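Local coordinates for protein Rubredoxin\:oxygen oxidoreductase (Desulfovibrio gigas, PDB 1E5D) that reduces one oxygen molecule to two water molecules in a four-electron reaction, using FMN and a diiron centre, at residues 253-257 / 277-283; 260-266 / 310-314; 294-298 / 325-329; 334-340 / 364-368; 367-371 / 388-392. All coordinates share one frame; numbering follows the deposited sequence.

How the contacts relate
All five contacts lie in the flavodoxin-like part of the chain. Contact 1 joins strand 254-259 to the end of helix 265-279. Contact 2, about 21 Å away between centres, lies at the start of that helix and carries the FMN phosphate. It interleaves along the chain with contacts 1 and 3; contacts 4 and 5 follow. Contact 3 packs helices 294-302 and 320-331. Contact 4, at strand 338-345, touches contact 3 through Pro334. Contact 5, on helix 379-400, shares Pro367 and Ala368 with contact 4 and meets contact 1 where Phe277 touches Ile392. Contacts 1, 2, 4 and 5 border the five-stranded parallel sheet, whose loops at one end hold FMN. Contacts 2 and 3 meet the second subunit.

Contact 1. Residues 253-257 / 277-283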
# COMPACT_ATOMS: atom_id res chain seq x y z
N ASN A 253 -14.66 15.19 -18.75
CA ASN A 253 -14.56 14.08 -19.68
C ASN A 253 -13.31 13.24 -19.44
O ASN A 253 -12.82 12.55 -20.34
CB ASN A 253 -14.52 14.63 -21.11
CG ASN A 253 -15.18 13.72 -22.11
OD1 ASN A 253 -15.94 12.83 -21.73
ND2 ASN A 253 -14.88 13.95 -23.39
N LYS A 254 -12.78 13.29 -18.23
CA LYS A 254 -11.56 12.61 -17.85
C LYS A 254 -11.86 11.29 -17.15
O LYS A 254 -12.68 11.20 -16.24
CB LYS A 254 -10.73 13.52 -16.95
CG LYS A 254 -9.33 13.01 -16.63
CD LYS A 254 -8.54 14.10 -15.93
CE LYS A 254 -7.58 13.53 -14.89
NZ LYS A 254 -7.15 14.59 -13.94
N VAL A 255 -11.17 10.26 -17.62
CA VAL A 255 -11.32 8.94 -17.02
C VAL A 255 -9.96 8.52 -16.45
O VAL A 255 -8.94 8.57 -17.12
CB VAL A 255 -11.84 7.90 -18.03
CG1 VAL A 255 -11.99 6.53 -17.40
CG2 VAL A 255 -13.19 8.33 -18.60
N VAL A 256 -9.95 8.15 -15.19
CA VAL A 256 -8.82 7.63 -14.47
C VAL A 256 -9.03 6.13 -14.27
O VAL A 256 -9.98 5.69 -13.62
CB VAL A 256 -8.63 8.26 -13.08
CG1 VAL A 256 -7.61 7.45 -12.28
CG2 VAL A 256 -8.21 9.71 -13.19
N ILE A 257 -8.14 5.35 -14.86
CA ILE A 257 -8.13 3.91 -14.67
C ILE A 257 -6.97 3.52 -13.77
O ILE A 257 -5.80 3.81 -14.06
CB ILE A 257 -8.01 3.18 -16.01
CG1 ILE A 257 -9.14 3.47 -17.00
CG2 ILE A 257 -7.85 1.69 -15.78
CD1 ILE A 257 -8.78 3.17 -18.44
N PHE A 277 -11.91 4.24 -24.15
CA PHE A 277 -12.40 5.50 -23.60
C PHE A 277 -11.94 6.65 -24.48
O PHE A 277 -12.67 7.62 -24.73
CB PHE A 277 -11.94 5.68 -22.16
CG PHE A 277 -12.86 5.04 -21.13
CD1 PHE A 277 -14.16 5.48 -20.98
CD2 PHE A 277 -12.41 4.00 -20.33
CE1 PHE A 277 -15.00 4.90 -20.04
CE2 PHE A 277 -13.24 3.42 -19.39
CZ PHE A 277 -14.54 3.87 -19.25
N ARG A 278 -10.70 6.52 -24.94
CA ARG A 278 -10.19 7.56 -25.85
C ARG A 278 -11.12 7.64 -27.06
O ARG A 278 -11.56 8.73 -27.44
CB ARG A 278 -8.74 7.28 -26.22
CG ARG A 278 -8.15 8.09 -27.36
CD ARG A 278 -6.95 7.39 -27.99
NE ARG A 278 -7.34 6.09 -28.55
CZ ARG A 278 -7.35 5.74 -29.82
NH1 ARG A 278 -6.99 6.60 -30.77
NH2 ARG A 278 -7.73 4.52 -30.17
N ASP A 279 -11.43 6.47 -27.61
CA ASP A 279 -12.30 6.33 -28.76
C ASP A 279 -13.62 7.06 -28.56
O ASP A 279 -14.15 7.66 -29.49
CB ASP A 279 -12.58 4.86 -29.07
CG ASP A 279 -11.70 4.32 -30.17
OD1 ASP A 279 -11.25 5.10 -31.04
OD2 ASP A 279 -11.45 3.09 -30.17
N GLU A 280 -14.13 7.00 -27.33
CA GLU A 280 -15.34 7.70 -26.95
C GLU A 280 -15.09 9.18 -26.69
O GLU A 280 -15.93 9.89 -26.16
CB GLU A 280 -15.94 7.06 -25.69
CG GLU A 280 -16.34 5.61 -25.90
CD GLU A 280 -17.33 5.43 -27.04
OE1 GLU A 280 -18.40 6.08 -26.99
OE2 GLU A 280 -17.03 4.65 -27.97
N GLY A 281 -13.90 9.66 -27.07
CA GLY A 281 -13.55 11.04 -26.83
C GLY A 281 -13.31 11.42 -25.38
O GLY A 281 -13.54 12.55 -24.97
N CYS A 282 -12.83 10.47 -24.57
CA CYS A 282 -12.45 10.84 -23.22
C CYS A 282 -10.96 11.08 -23.12
O CYS A 282 -10.19 10.59 -23.94
CB CYS A 282 -12.82 9.73 -22.23
SG CYS A 282 -14.59 9.36 -22.21
N THR A 283 -10.53 11.84 -22.12
CA THR A 283 -9.11 11.90 -21.78
C THR A 283 -8.86 10.78 -20.77
O THR A 283 -9.66 10.60 -19.85
CB THR A 283 -8.61 13.19 -21.13
OG1 THR A 283 -9.32 14.35 -21.57
CG2 THR A 283 -7.14 13.39 -21.53
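Lys254 and Thr283 form a parallel beta bridge, with their CA atoms 4.7 Å apart, where strand 254-259 begins to pair with strand 283-288. Thr283 uses both polar atoms of its backbone. Its N donates to Asn253 O at 3.0 Å, and its O accepts Val255 N at 2.7 Å. The same oxygen also receives a CA-H...O contact from Lys254. A short turn leads here from helix 265-279. Gly281, with positive phi, ends the helix in a Schellman motif: Cys282 N bonds to Phe277 O, and Gly281 N to Arg278 O.

The main side-chain contact is between Val255 and Phe277, which cross at about a right angle. Val255 CG1 sits over the middle of the ring, 3.9 Å from the Phe277 centroid and 11° off the normal, in a CH-pi contact. With chi1 at 180°, this methyl lies beside the carbonyl carbon and CG2 beside the backbone N. CG2 can then touch both Phe277 CD1 at 3.8 Å and Cys282 CB at 3.9 Å. Ile257 CD1 meets the ring obliquely, 4.2 Å from Phe277 CD2. Ile308 and Val284 pack round the same group, and Ile392 of helix 379-400 also touches Phe277. Lys254 points to the face of the sheet shared with Thr283, and its ammonium group makes salt bridges to Asp303 and Glu300.

Between the two segments, backbone bonds pair the strands, while the strand-to-helix packing of Val255 and Ile257 on Phe277 in this beta-alpha-beta crossover is apolar.

Contact 2. Residues 260-266 / 310-314. With FMN (flavin mononucleotide), chain C.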
# COMPACT_ATOMS: atom_id res chain seq x y z
N ASP A 260 -3.82 -2.89 -10.40
CA ASP A 260 -2.58 -3.61 -10.16
C ASP A 260 -2.76 -4.99 -10.77
O ASP A 260 -3.86 -5.38 -11.16
CB ASP A 260 -2.22 -3.67 -8.69
CG ASP A 260 -0.75 -3.94 -8.47
OD1 ASP A 260 -0.03 -4.15 -9.47
OD2 ASP A 260 -0.31 -3.96 -7.31
N SER A 261 -1.67 -5.74 -10.90
CA SER A 261 -1.74 -7.01 -11.62
C SER A 261 -0.52 -7.86 -11.31
O SER A 261 0.54 -7.32 -10.99
CB SER A 261 -1.83 -6.71 -13.11
OG SER A 261 -1.91 -7.91 -13.87
N MET A 262 -0.64 -9.18 -11.39
CA MET A 262 0.56 -9.99 -11.18
C MET A 262 1.07 -10.52 -12.51
O MET A 262 2.27 -10.41 -12.76
CB MET A 262 0.30 -11.15 -10.21
CG MET A 262 -0.35 -10.69 -8.91
SD MET A 262 -1.03 -12.03 -7.93
CE MET A 262 -2.66 -12.19 -8.66
N TRP A 263 0.18 -11.05 -13.33
CA TRP A 263 0.57 -11.70 -14.58
C TRP A 263 0.05 -10.97 -15.81
O TRP A 263 -0.05 -11.51 -16.91
CB TRP A 263 0.13 -13.18 -14.58
CG TRP A 263 1.02 -13.94 -13.63
CD1 TRP A 263 0.71 -14.40 -12.38
CD2 TRP A 263 2.37 -14.33 -13.89
NE1 TRP A 263 1.81 -15.05 -11.85
CE2 TRP A 263 2.83 -15.02 -12.75
CE3 TRP A 263 3.24 -14.15 -14.98
CZ2 TRP A 263 4.13 -15.53 -12.66
CZ3 TRP A 263 4.51 -14.67 -14.89
CH2 TRP A 263 4.95 -15.35 -13.74
N HIS A 264 -0.28 -9.70 -15.63
CA HIS A 264 -0.59 -8.79 -16.71
C HIS A 264 -1.93 -8.97 -17.38
O HIS A 264 -2.19 -8.22 -18.33
CB HIS A 264 0.51 -8.90 -17.80
CG HIS A 264 1.80 -8.52 -17.14
ND1 HIS A 264 2.04 -7.23 -16.71
CD2 HIS A 264 2.88 -9.26 -16.79
CE1 HIS A 264 3.22 -7.18 -16.14
NE2 HIS A 264 3.75 -8.39 -16.18
N SER A 265 -2.78 -9.90 -16.95
CA SER A 265 -4.05 -9.95 -17.70
C SER A 265 -4.91 -8.77 -17.30
O SER A 265 -5.58 -8.14 -18.12
CB SER A 265 -4.79 -11.27 -17.47
OG SER A 265 -4.07 -12.37 -17.99
N THR A 266 -4.90 -8.43 -16.00
CA THR A 266 -5.67 -7.24 -15.61
C THR A 266 -5.06 -6.01 -16.28
O THR A 266 -5.73 -5.01 -16.56
CB THR A 266 -5.72 -7.07 -14.09
OG1 THR A 266 -6.30 -8.25 -13.52
CG2 THR A 266 -6.61 -5.90 -13.70
N GLY A 310 -9.16 -1.77 -11.43
CA GLY A 310 -8.96 -3.15 -11.86
C GLY A 310 -8.06 -3.87 -10.87
O GLY A 310 -7.06 -3.32 -10.43
N SER A 311 -8.43 -5.10 -10.55
CA SER A 311 -7.54 -5.97 -9.78
C SER A 311 -7.86 -7.43 -10.09
O SER A 311 -9.00 -7.83 -10.24
CB SER A 311 -7.65 -5.72 -8.28
OG SER A 311 -6.94 -6.72 -7.58
N PRO A 312 -6.81 -8.23 -10.16
CA PRO A 312 -7.03 -9.67 -10.26
C PRO A 312 -7.49 -10.18 -8.91
O PRO A 312 -7.36 -9.50 -7.90
CB PRO A 312 -5.65 -10.21 -10.60
CG PRO A 312 -4.71 -9.21 -10.00
CD PRO A 312 -5.39 -7.87 -10.16
N THR A 313 -8.03 -11.39 -8.82
CA THR A 313 -8.34 -11.87 -7.48
C THR A 313 -7.09 -12.45 -6.83
O THR A 313 -6.44 -13.38 -7.31
CB THR A 313 -9.45 -12.94 -7.50
OG1 THR A 313 -10.62 -12.32 -8.04
CG2 THR A 313 -9.76 -13.37 -6.08
N HIS A 314 -6.73 -11.89 -5.67
CA HIS A 314 -5.58 -12.40 -4.95
C HIS A 314 -6.05 -12.89 -3.59
O HIS A 314 -6.52 -12.07 -2.80
CB HIS A 314 -4.50 -11.33 -4.81
CG HIS A 314 -3.27 -11.79 -4.09
ND1 HIS A 314 -2.91 -11.35 -2.84
CD2 HIS A 314 -2.31 -12.67 -4.46
CE1 HIS A 314 -1.79 -11.93 -2.47
NE2 HIS A 314 -1.39 -12.74 -3.44
N1 FMN C . -7.73 -16.52 -8.38
C2 FMN C . -8.86 -16.74 -7.72
O2 FMN C . -9.88 -17.05 -8.27
N3 FMN C . -8.93 -16.63 -6.30
C4 FMN C . -7.78 -16.65 -5.54
O4 FMN C . -7.90 -16.52 -4.34
C4A FMN C . -6.53 -16.45 -6.26
N5 FMN C . -5.41 -16.09 -5.60
C5A FMN C . -4.23 -16.23 -6.28
C6 FMN C . -3.02 -15.99 -5.57
C7 FMN C . -1.82 -15.86 -6.23
C7M FMN C . -0.63 -15.31 -5.50
C8 FMN C . -1.79 -15.93 -7.68
C8M FMN C . -0.46 -16.01 -8.40
C9 FMN C . -2.93 -16.36 -8.36
C9A FMN C . -4.16 -16.31 -7.70
N10 FMN C . -5.42 -16.35 -8.39
C10 FMN C . -6.55 -16.49 -7.72
C1' FMN C . -5.37 -16.48 -9.86
C2' FMN C . -5.21 -15.10 -10.54
O2' FMN C . -6.32 -14.26 -10.21
C3' FMN C . -5.19 -15.38 -12.03
O3' FMN C . -3.87 -15.85 -12.32
C4' FMN C . -5.45 -14.11 -12.84
O4' FMN C . -5.39 -14.40 -14.25
C5' FMN C . -4.39 -13.10 -12.45
O5' FMN C . -4.61 -11.78 -13.27
P FMN C . -3.45 -10.84 -13.57
O1P FMN C . -4.08 -9.48 -13.89
O2P FMN C . -2.49 -10.84 -12.56
O3P FMN C . -2.75 -11.31 -14.77
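Thr266 and Pro312 meet beside the FMN phosphate, where the contact is tight. Pro312 CD is pressed to 3.1 Å from Asp260 O. Thr266 CG2 lies 3.7 Å from Ser311 N, against the Gly310-Ser311 peptide. Thr266 OG1 is turned beside its own backbone N (chi1 -58°), and from there it donates to FMN O1P at 2.6 Å. Thr266 N and Ser261 OG donate to the same oxygen, so three bonds grip it. Met262 N donates to FMN O2P at 2.7 Å, and Trp263 N to the same atom. Ser265 N donates to FMN O3P. At the strand end of the loop, Asp260 N bonds to Gly310 O at 3.3 Å, and Asp260 OD1 has Lys290 and Trp288 as partners.

Toward the flavin rings the packing is looser. Met262 bends at chi3 and reaches across to Pro312 and His314. Met262 CE lies 3.9 Å from Pro312 CG, and Met262 SD approaches the His314 ring obliquely, 3.8 Å from His314 CD2. The edge of that ring faces FMN C7M. Thr313 O accepts a bond from FMN O2' at 3.0 Å.

On the outer side, His264 is exposed and Trp263 partly so. Trp263 reaches the second subunit, where its NE1 bonds to Glu81 of that subunit, a residue of the diiron pocket. Backbone N-H groups and hydroxyls wrapped round a phosphate at the start of a helix, just after a strand, are the phosphate-binding loop of the flavodoxin fold.

Contact 3. Residues 294-298 / 325-329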
# COMPACT_ATOMS: atom_id res chain seq x y z
N HIS A 294 -0.63 6.65 -4.04
CA HIS A 294 -2.07 6.86 -3.87
C HIS A 294 -2.41 8.35 -3.96
O HIS A 294 -3.47 8.75 -4.44
CB HIS A 294 -2.58 6.28 -2.56
CG HIS A 294 -1.84 6.59 -1.30
ND1 HIS A 294 -0.95 5.69 -0.74
CD2 HIS A 294 -1.86 7.66 -0.47
CE1 HIS A 294 -0.45 6.21 0.37
NE2 HIS A 294 -0.98 7.41 0.55
N SER A 295 -1.51 9.22 -3.49
CA SER A 295 -1.86 10.63 -3.52
C SER A 295 -1.94 11.11 -4.97
O SER A 295 -2.80 11.95 -5.28
CB SER A 295 -0.87 11.45 -2.70
OG SER A 295 0.45 11.34 -3.21
N GLN A 296 -1.09 10.57 -5.83
CA GLN A 296 -1.06 10.92 -7.24
C GLN A 296 -2.37 10.54 -7.94
O GLN A 296 -2.95 11.30 -8.70
CB GLN A 296 0.05 10.18 -8.00
CG GLN A 296 1.21 11.04 -8.46
CD GLN A 296 2.51 10.51 -7.87
OE1 GLN A 296 3.32 9.87 -8.55
NE2 GLN A 296 2.69 10.77 -6.58
N ILE A 297 -2.79 9.30 -7.66
CA ILE A 297 -4.03 8.86 -8.29
C ILE A 297 -5.15 9.79 -7.87
O ILE A 297 -6.01 10.18 -8.65
CB ILE A 297 -4.32 7.40 -7.93
CG1 ILE A 297 -3.33 6.43 -8.59
CG2 ILE A 297 -5.76 7.03 -8.25
CD1 ILE A 297 -3.08 5.15 -7.84
N MET A 298 -5.12 10.17 -6.59
CA MET A 298 -6.16 11.04 -6.07
C MET A 298 -6.17 12.37 -6.81
O MET A 298 -7.22 12.90 -7.16
CB MET A 298 -5.97 11.28 -4.57
CG MET A 298 -7.01 12.20 -3.95
SD MET A 298 -8.67 11.47 -4.05
CE MET A 298 -9.67 12.97 -4.01
N THR A 325 -5.03 2.02 -1.88
CA THR A 325 -5.41 3.21 -2.64
C THR A 325 -6.89 3.51 -2.53
O THR A 325 -7.32 4.66 -2.42
CB THR A 325 -5.05 3.00 -4.13
OG1 THR A 325 -3.63 2.79 -4.18
CG2 THR A 325 -5.39 4.21 -4.97
N LEU A 326 -7.70 2.46 -2.55
CA LEU A 326 -9.14 2.69 -2.38
C LEU A 326 -9.41 3.21 -0.97
O LEU A 326 -10.22 4.13 -0.80
CB LEU A 326 -9.94 1.42 -2.66
CG LEU A 326 -10.06 1.08 -4.15
CD1 LEU A 326 -10.52 -0.36 -4.32
CD2 LEU A 326 -11.01 2.06 -4.81
N GLN A 327 -8.73 2.65 0.02
CA GLN A 327 -8.88 3.16 1.38
C GLN A 327 -8.59 4.66 1.42
O GLN A 327 -9.36 5.45 1.93
CB GLN A 327 -7.98 2.46 2.39
CG GLN A 327 -8.22 2.90 3.84
CD GLN A 327 -9.67 2.65 4.24
OE1 GLN A 327 -10.08 1.49 4.32
NE2 GLN A 327 -10.43 3.72 4.46
N TYR A 328 -7.45 5.03 0.84
CA TYR A 328 -7.05 6.43 0.81
C TYR A 328 -8.16 7.26 0.17
O TYR A 328 -8.59 8.27 0.70
CB TYR A 328 -5.77 6.61 0.02
CG TYR A 328 -5.20 8.01 0.02
CD1 TYR A 328 -4.59 8.50 1.16
CD2 TYR A 328 -5.25 8.83 -1.10
CE1 TYR A 328 -4.06 9.77 1.19
CE2 TYR A 328 -4.72 10.11 -1.07
CZ TYR A 328 -4.13 10.58 0.08
OH TYR A 328 -3.59 11.84 0.13
N ILE A 329 -8.61 6.77 -0.98
CA ILE A 329 -9.57 7.54 -1.77
C ILE A 329 -10.91 7.66 -1.06
O ILE A 329 -11.50 8.74 -1.01
CB ILE A 329 -9.76 6.91 -3.16
CG1 ILE A 329 -8.48 6.92 -4.00
CG2 ILE A 329 -10.90 7.60 -3.89
CD1 ILE A 329 -8.71 6.26 -5.35
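His294 holds CG between its backbone N and carbonyl carbon (chi1 49°), while Tyr328 turns CG away from its N, and the two rings meet between the helices. Their centroids are 4.3 Å apart and their planes lie at 48°, an oblique aromatic pair. His294 CD2 stands over the centre of the Tyr328 ring, 3.3 Å from Tyr328 CD1. Met298 CB comes in at the edge of the same ring, 3.9 Å from Tyr328 CE2.

Polar ends hold both rings in place. His294 NE2 bonds to Tyr26 O, and Tyr328 OH to Asn196 OD1, both in the lactamase-like part. The two helices belong to the flavodoxin fold; the axes of segments 294-298 and 325-329 come within 9.5 Å and cross at -54°. Phe258 of strand 254-259 underlies them and touches Ile297, Thr325 and Ile329.

Nearer the sheet the contact is aliphatic. Ile297 CD1 meets Thr325 CG2 at 3.8 Å, with the two side chains at about a right angle. Ile297 CG2 lies 4.2 Å from Ile329 CD1. The second subunit covers the aromatic end: its Pro320 packs on His294 and Tyr328, and its Tyr321 meets His294 edge to face.

Contact 4. Residues 334-340 / 364-368; sequences PQNKIGG and FDMPA
Ile338 and Asp365 are bridged through their backbones, with CA atoms 4.5 Å apart. Two hydrogen bonds carry the bridge. Asp365 N donates to Lys337 O at 3.1 Å, nearly straight at 168° and in the carbonyl plane. Gly339 N donates to Asp365 O at 2.6 Å, from a position tilted out of the carbonyl plane. A water extends the polar link: it donates to Gly339 O and accepts from Ala368 N at 2.8 Å.

This pairing lies at the start of strand 338-345 in the parallel flavodoxin sheet. The partner, 364-368, is the loop that leaves helix 350-361 and leads to an edge strand, 371-374.

Aromatic contacts centre on Phe364. Lys337 CB sits over the ring in a CH-pi contact, 4.0 Å from the Phe364 centroid and 7° off the normal. Pro334 CG comes to the edge, 3.7 Å from Phe364 CZ. The lysine chain bends away beyond CB, and its NZ bonds to Ile301 O and Ala304 O.

Apolar contacts fill the other end. Ile338 CG2 reaches Pro367 CD at 3.6 Å, the two side chains crossing at about a right angle. Met366 starts out away from the strand but bends at chi2 (-93°), which brings SD back to 4.0 Å from Gly339 C. Met366 SD and Phe364 CB pack close to Gly339 CA, which carries no side chain.

Asp365 OD2 makes a salt bridge with Lys399 of helix 379-400.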
# COMPACT_ATOMS: atom_id res chain seq x y z
N PRO A 334 -14.37 11.67 -2.61
CA PRO A 334 -14.61 12.27 -3.93
C PRO A 334 -16.08 12.16 -4.31
O PRO A 334 -16.73 11.13 -4.07
CB PRO A 334 -13.75 11.43 -4.87
CG PRO A 334 -13.55 10.14 -4.15
CD PRO A 334 -13.47 10.50 -2.69
N GLN A 335 -16.62 13.21 -4.91
CA GLN A 335 -18.03 13.30 -5.25
C GLN A 335 -18.27 13.31 -6.76
O GLN A 335 -17.36 13.60 -7.53
CB GLN A 335 -18.65 14.59 -4.68
CG GLN A 335 -18.46 14.79 -3.19
CD GLN A 335 -19.27 13.80 -2.37
OE1 GLN A 335 -18.72 12.91 -1.72
NE2 GLN A 335 -20.59 13.94 -2.40
N ASN A 336 -19.50 13.04 -7.17
CA ASN A 336 -19.92 13.19 -8.56
C ASN A 336 -19.01 12.44 -9.53
O ASN A 336 -18.47 13.00 -10.48
CB ASN A 336 -20.00 14.65 -8.97
CG ASN A 336 -20.51 15.58 -7.90
OD1 ASN A 336 -21.64 15.50 -7.41
ND2 ASN A 336 -19.63 16.51 -7.52
N LYS A 337 -18.87 11.15 -9.26
CA LYS A 337 -18.01 10.31 -10.07
C LYS A 337 -18.75 9.07 -10.54
O LYS A 337 -19.59 8.54 -9.81
CB LYS A 337 -16.77 9.89 -9.27
CG LYS A 337 -15.50 10.60 -9.71
CD LYS A 337 -14.99 11.54 -8.63
CE LYS A 337 -15.13 12.98 -9.09
NZ LYS A 337 -13.85 13.68 -9.32
N ILE A 338 -18.43 8.63 -11.75
CA ILE A 338 -18.96 7.36 -12.22
C ILE A 338 -17.91 6.27 -11.99
O ILE A 338 -16.75 6.44 -12.37
CB ILE A 338 -19.34 7.40 -13.70
CG1 ILE A 338 -20.58 8.25 -13.99
CG2 ILE A 338 -19.50 6.00 -14.26
CD1 ILE A 338 -20.64 8.77 -15.42
N GLY A 339 -18.32 5.18 -11.38
CA GLY A 339 -17.44 4.07 -11.10
C GLY A 339 -17.48 3.00 -12.17
O GLY A 339 -18.39 2.95 -12.99
N GLY A 340 -16.47 2.14 -12.13
CA GLY A 340 -16.24 1.02 -13.01
C GLY A 340 -15.30 0.03 -12.34
O GLY A 340 -14.49 0.40 -11.49
N PHE A 364 -20.41 6.08 -5.76
CA PHE A 364 -20.13 6.19 -7.18
C PHE A 364 -21.27 5.60 -8.01
O PHE A 364 -21.91 4.65 -7.58
CB PHE A 364 -18.81 5.47 -7.51
CG PHE A 364 -17.58 6.24 -7.06
CD1 PHE A 364 -17.66 7.21 -6.08
CD2 PHE A 364 -16.34 5.98 -7.62
CE1 PHE A 364 -16.54 7.91 -5.67
CE2 PHE A 364 -15.22 6.68 -7.22
CZ PHE A 364 -15.31 7.65 -6.24
N ASP A 365 -21.50 6.15 -9.20
CA ASP A 365 -22.50 5.58 -10.10
C ASP A 365 -21.88 4.48 -10.95
O ASP A 365 -20.85 4.68 -11.60
CB ASP A 365 -23.13 6.66 -10.98
CG ASP A 365 -23.92 7.70 -10.21
OD1 ASP A 365 -24.05 7.62 -8.97
OD2 ASP A 365 -24.44 8.64 -10.86
N MET A 366 -22.49 3.31 -10.96
CA MET A 366 -22.07 2.11 -11.66
C MET A 366 -23.03 1.72 -12.77
O MET A 366 -23.75 0.72 -12.69
CB MET A 366 -21.95 0.93 -10.69
CG MET A 366 -21.23 1.27 -9.39
SD MET A 366 -19.47 0.92 -9.43
CE MET A 366 -19.40 -0.56 -10.44
N PRO A 367 -23.04 2.48 -13.85
CA PRO A 367 -23.97 2.19 -14.94
C PRO A 367 -23.66 0.85 -15.59
O PRO A 367 -24.52 0.14 -16.11
CB PRO A 367 -23.69 3.32 -15.93
CG PRO A 367 -22.31 3.79 -15.62
CD PRO A 367 -22.17 3.63 -14.13
N ALA A 368 -22.39 0.46 -15.58
CA ALA A 368 -22.03 -0.80 -16.23
C ALA A 368 -21.59 -1.85 -15.22
O ALA A 368 -20.98 -1.59 -14.19
CB ALA A 368 -20.96 -0.53 -17.26
O HOH W 1 -20.14 1.15 -14.05

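Contact 5. Residues 367-371 / 388-392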
# COMPACT_ATOMS: atom_id res chain seq x y z
N PRO A 367 -23.04 2.48 -13.85
CA PRO A 367 -23.97 2.19 -14.94
C PRO A 367 -23.66 0.85 -15.59
O PRO A 367 -24.52 0.14 -16.11
CB PRO A 367 -23.69 3.32 -15.93
CG PRO A 367 -22.31 3.79 -15.62
CD PRO A 367 -22.17 3.63 -14.13
N ALA A 368 -22.39 0.46 -15.58
CA ALA A 368 -22.03 -0.80 -16.23
C ALA A 368 -21.59 -1.85 -15.22
O ALA A 368 -20.98 -1.59 -14.19
CB ALA A 368 -20.96 -0.53 -17.26
N THR A 369 -21.94 -3.09 -15.55
CA THR A 369 -21.59 -4.27 -14.80
C THR A 369 -20.09 -4.52 -14.90
O THR A 369 -19.54 -4.38 -16.00
CB THR A 369 -22.34 -5.50 -15.33
OG1 THR A 369 -23.25 -5.10 -16.36
CG2 THR A 369 -23.18 -6.14 -14.24
N PRO A 370 -19.42 -4.86 -13.81
CA PRO A 370 -17.99 -5.17 -13.88
C PRO A 370 -17.71 -6.31 -14.85
O PRO A 370 -18.44 -7.30 -14.86
CB PRO A 370 -17.64 -5.60 -12.45
CG PRO A 370 -18.65 -4.86 -11.63
CD PRO A 370 -19.92 -4.95 -12.43
N VAL A 371 -16.65 -6.13 -15.62
CA VAL A 371 -16.13 -7.16 -16.50
C VAL A 371 -15.09 -8.00 -15.76
O VAL A 371 -14.07 -7.51 -15.27
CB VAL A 371 -15.51 -6.56 -17.77
CG1 VAL A 371 -14.90 -7.65 -18.64
CG2 VAL A 371 -16.57 -5.78 -18.54
N MET A 388 -18.18 -2.02 -22.03
CA MET A 388 -18.16 -1.41 -20.70
C MET A 388 -17.75 0.05 -20.77
O MET A 388 -18.43 0.92 -20.22
CB MET A 388 -17.22 -2.18 -19.77
CG MET A 388 -17.42 -1.88 -18.30
SD MET A 388 -16.02 -2.38 -17.28
CE MET A 388 -16.73 -2.16 -15.64
N ALA A 389 -16.66 0.32 -21.47
CA ALA A 389 -16.16 1.67 -21.71
C ALA A 389 -17.21 2.55 -22.38
O ALA A 389 -17.32 3.74 -22.09
CB ALA A 389 -14.92 1.62 -22.59
N GLN A 390 -17.99 1.96 -23.28
CA GLN A 390 -19.02 2.73 -23.98
C GLN A 390 -20.18 3.07 -23.06
O GLN A 390 -20.68 4.20 -23.08
CB GLN A 390 -19.51 1.95 -25.20
CG GLN A 390 -18.74 2.38 -26.45
CD GLN A 390 -18.92 1.40 -27.58
OE1 GLN A 390 -19.80 0.54 -27.53
NE2 GLN A 390 -18.09 1.53 -28.60
N THR A 391 -20.61 2.12 -22.23
CA THR A 391 -21.66 2.42 -21.27
C THR A 391 -21.27 3.57 -20.35
O THR A 391 -21.96 4.58 -20.23
CB THR A 391 -21.97 1.18 -20.43
OG1 THR A 391 -22.39 0.13 -21.32
CG2 THR A 391 -23.12 1.42 -19.45
N ILE A 392 -20.13 3.41 -19.68
CA ILE A 392 -19.68 4.45 -18.75
C ILE A 392 -19.51 5.78 -19.46
O ILE A 392 -20.00 6.83 -19.00
CB ILE A 392 -18.39 4.02 -18.04
CG1 ILE A 392 -18.60 2.89 -17.03
CG2 ILE A 392 -17.71 5.21 -17.38
CD1 ILE A 392 -17.36 2.06 -16.73
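Met388 and Val371 slide past each other in opposite directions, one coming from helix 379-400 and one from the start of strand 371-374. Val371 CG2 touches Met388 SD at 3.7 Å and also lies near its CB and CG. Met388 sends CG away from its backbone N (chi1 -164°) and stays extended beyond it. The full length of the side chain is therefore laid across the loop. Its methyl ends on backbone atoms: Met388 CE is 3.6 Å from Thr369 O and 3.7 Å from Pro370 CA.

Ala368 points its CB toward the helix. The methyl is received by three side chains, Met388, Thr391 and Ile392, spaced i, i+3 and i+4. Thr391 CG2 is closest at 3.6 Å from Ala368 CB, then Met388 CG at 3.9 Å and Ile392 CG1 at 4.2 Å. Thr391 turns its methyl to the loop and its hydroxyl to its own helix, where OG1 bonds to Thr387 O. The polar atom is therefore served without the loop.

Pro367 closes the other end. Its ring and Ile392 cross at about a right angle, with Pro367 CG 4.1 Å from Ile392 CG1. Ile392 also packs on Phe277, Ile338 and Ile308, which carries the contact inward to the sheet. Val371 touches Met269 of helix 265-279.

All pairings between the two segments are van der Waals contacts. The arrangement is that of the last helix of a flavodoxin-like fold, laid over strands 306-310 and 338-345 on the sheet face that also carries helix 265-279, and over the loop that leads into strand 371-374.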